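Local coordinates for protein cleavage stimulation factor 77 (Encephalitozoon cuniculi, PDB 2UY1) that probably binds mRNA as a helical-repeat protein of the Suppressor of forked family, related to a subunit of the nuclear mRNA 3'-end cleavage machinery, at residues Ser220-Leu223 with Ile224-Gln228. Sequence-based numbering, arbitrary orientation.
Sequences SEYL and IGIGQ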
ATOM      1  N   SER B 220     -15.862  13.970 -29.969  1.00 22.33           N
ATOM      2  CA  SER B 220     -14.987  15.137 -30.054  1.00 21.86           C
ATOM      3  C   SER B 220     -13.576  14.713 -30.515  1.00 21.45           C
ATOM      4  O   SER B 220     -12.980  15.330 -31.419  1.00 21.06           O
ATOM      5  CB  SER B 220     -14.929  15.828 -28.679  1.00 21.24           C
ATOM      6  OG  SER B 220     -13.932  16.861 -28.660  1.00 23.24           O
ATOM      7  N   GLU B 221     -13.060  13.651 -29.876  1.00 21.34           N
ATOM      8  CA  GLU B 221     -11.709  13.144 -30.151  1.00 20.79           C
ATOM      9  C   GLU B 221     -11.630  12.600 -31.557  1.00 21.84           C
ATOM     10  O   GLU B 221     -10.718  12.935 -32.270  1.00 21.43           O
ATOM     11  CB  GLU B 221     -11.263  12.089 -29.156  1.00 19.99           C
ATOM     12  CG  GLU B 221     -10.792  12.644 -27.787  1.00 17.39           C
ATOM     13  CD  GLU B 221      -9.595  13.588 -27.846  1.00 22.33           C
ATOM     14  OE1 GLU B 221      -8.448  13.128 -28.080  1.00 19.68           O
ATOM     15  OE2 GLU B 221      -9.781  14.796 -27.593  1.00 21.57           O
ATOM     16  N   TYR B 222     -12.630  11.822 -31.964  1.00 23.50           N
ATOM     17  CA  TYR B 222     -12.711  11.354 -33.345  1.00 24.90           C
ATOM     18  C   TYR B 222     -12.673  12.528 -34.322  1.00 24.67           C
ATOM     19  O   TYR B 222     -11.911  12.527 -35.290  1.00 24.25           O
ATOM     20  CB  TYR B 222     -13.959  10.514 -33.571  1.00 25.89           C
ATOM     21  CG  TYR B 222     -14.157  10.253 -35.036  1.00 28.74           C
ATOM     22  CD1 TYR B 222     -13.330   9.350 -35.715  1.00 29.11           C
ATOM     23  CD2 TYR B 222     -15.143  10.927 -35.759  1.00 29.09           C
ATOM     24  CE1 TYR B 222     -13.498   9.100 -37.090  1.00 30.96           C
ATOM     25  CE2 TYR B 222     -15.318  10.681 -37.125  1.00 29.85           C
ATOM     26  CZ  TYR B 222     -14.492   9.777 -37.783  1.00 30.17           C
ATOM     27  OH  TYR B 222     -14.648   9.546 -39.136  1.00 31.75           O
ATOM     28  N   LEU B 223     -13.487  13.537 -34.045  1.00 25.11           N
ATOM     29  CA  LEU B 223     -13.633  14.687 -34.931  1.00 25.43           C
ATOM     30  C   LEU B 223     -12.349  15.479 -35.025  1.00 26.59           C
ATOM     31  O   LEU B 223     -12.024  15.972 -36.104  1.00 27.44           O
ATOM     32  CB  LEU B 223     -14.739  15.606 -34.432  1.00 24.83           C
ATOM     33  CG  LEU B 223     -16.138  15.165 -34.862  1.00 24.46           C
ATOM     34  CD1 LEU B 223     -17.136  16.094 -34.181  1.00 16.74           C
ATOM     35  CD2 LEU B 223     -16.352  15.105 -36.401  1.00 19.21           C
ATOM     36  N   ILE B 224     -11.622  15.579 -33.906  1.00 27.22           N
ATOM     37  CA  ILE B 224     -10.337  16.306 -33.837  1.00 28.01           C
ATOM     38  C   ILE B 224      -9.309  15.581 -34.719  1.00 27.98           C
ATOM     39  O   ILE B 224      -8.509  16.200 -35.393  1.00 29.12           O
ATOM     40  CB  ILE B 224      -9.842  16.453 -32.362  1.00 27.39           C
ATOM     41  CG1 ILE B 224     -10.721  17.447 -31.572  1.00 30.02           C
ATOM     42  CG2 ILE B 224      -8.369  16.844 -32.279  1.00 26.51           C
ATOM     43  CD1 ILE B 224     -10.203  17.772 -30.124  1.00 28.00           C
ATOM     44  N   GLY B 225      -9.368  14.263 -34.744  1.00 29.12           N
ATOM     45  CA  GLY B 225      -8.354  13.466 -35.434  1.00 29.73           C
ATOM     46  C   GLY B 225      -8.572  13.452 -36.923  1.00 30.96           C
ATOM     47  O   GLY B 225      -7.629  13.210 -37.688  1.00 31.88           O
ATOM     48  N   ILE B 226      -9.812  13.730 -37.342  1.00 30.72           N
ATOM     49  CA  ILE B 226     -10.110  13.957 -38.770  1.00 29.68           C
ATOM     50  C   ILE B 226     -10.065  15.390 -39.222  1.00 29.90           C
ATOM     51  O   ILE B 226     -10.408  15.693 -40.359  1.00 29.42           O
ATOM     52  CB  ILE B 226     -11.420  13.273 -39.307  1.00 30.49           C
ATOM     53  CG1 ILE B 226     -12.698  13.793 -38.638  1.00 29.01           C
ATOM     54  CG2 ILE B 226     -11.269  11.772 -39.296  1.00 27.79           C
ATOM     55  CD1 ILE B 226     -13.950  13.075 -39.237  1.00 30.18           C
ATOM     56  N   GLY B 227      -9.586  16.265 -38.351  1.00 29.99           N
ATOM     57  CA  GLY B 227      -9.449  17.661 -38.698  1.00 30.48           C
ATOM     58  C   GLY B 227     -10.772  18.421 -38.617  1.00 31.01           C
ATOM     59  O   GLY B 227     -10.926  19.459 -39.280  1.00 31.51           O
ATOM     60  N   GLN B 228     -11.749  17.911 -37.860  1.00 30.49           N
ATOM     61  CA  GLN B 228     -13.039  18.627 -37.709  1.00 30.49           C
ATOM     62  C   GLN B 228     -13.275  19.168 -36.281  1.00 30.14           C
ATOM     63  O   GLN B 228     -14.345  18.969 -35.695  1.00 28.71           O
ATOM     64  CB  GLN B 228     -14.245  17.790 -38.231  1.00 30.10           C
ATOM     65  CG  GLN B 228     -14.376  17.773 -39.742  1.00 29.71           C
ATOM     66  CD  GLN B 228     -15.213  16.609 -40.296  1.00 33.33           C
ATOM     67  OE1 GLN B 228     -16.332  16.293 -39.813  1.00 33.31           O
ATOM     68  NE2 GLN B 228     -14.672  15.965 -41.350  1.00 35.37           N
TER
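The carbonyl oxygen of L223 is gripped by two backbone amides at the end of helix 213-225: Q228 N binds L223 O at 2.6 Å, with I226 N adding a weak bond. Together with the bond from G227 N to I224 O (3.1 Å), the Q228 bond forms a Schellman motif, a textbook way of ending an α-helix. G227 is its C-prime residue, and its positive phi of 79° turns the chain back so that the amide of Q228 meets the last helical turn. Upstream, regular helical bonding continues through I224 N to S220 O (2.8 Å), G225 N to E221 O and I226 N to Y222 O.

The side chains follow the same turn. I226 holds CG1 between its own N and carbonyl carbon (chi1 63°), which brings CG1 to 3.4 Å from L223 O and lets CD1 meet the Y222 ring obliquely, 3.5 Å from CE2. The CG2 branch of I226 reaches the phenol end of that ring, while H202 of helix 193-208 stacks on it. L223 CD2 packs against Q228 CB and lies 3.6 Å from the amide oxygen OE1; the NE2 of Q228 bonds to E195. On another flank, I224 CD1 lies 3.9 Å from E221 OE2. Y251 OH bonds both this carboxylate oxygen and S220 OG, and E221 OE1 forms a salt bridge with a basic side chain of another protein chain.

Q228 is also the N-cap position of helix 229-242, making this a tight joint between consecutive helices of a helical-repeat fold. Backbone bonding across the turn satisfies L223 O after the helix stops, while the apolar contact of I226 with Y222 carries side-chain packing beyond the last helical turn.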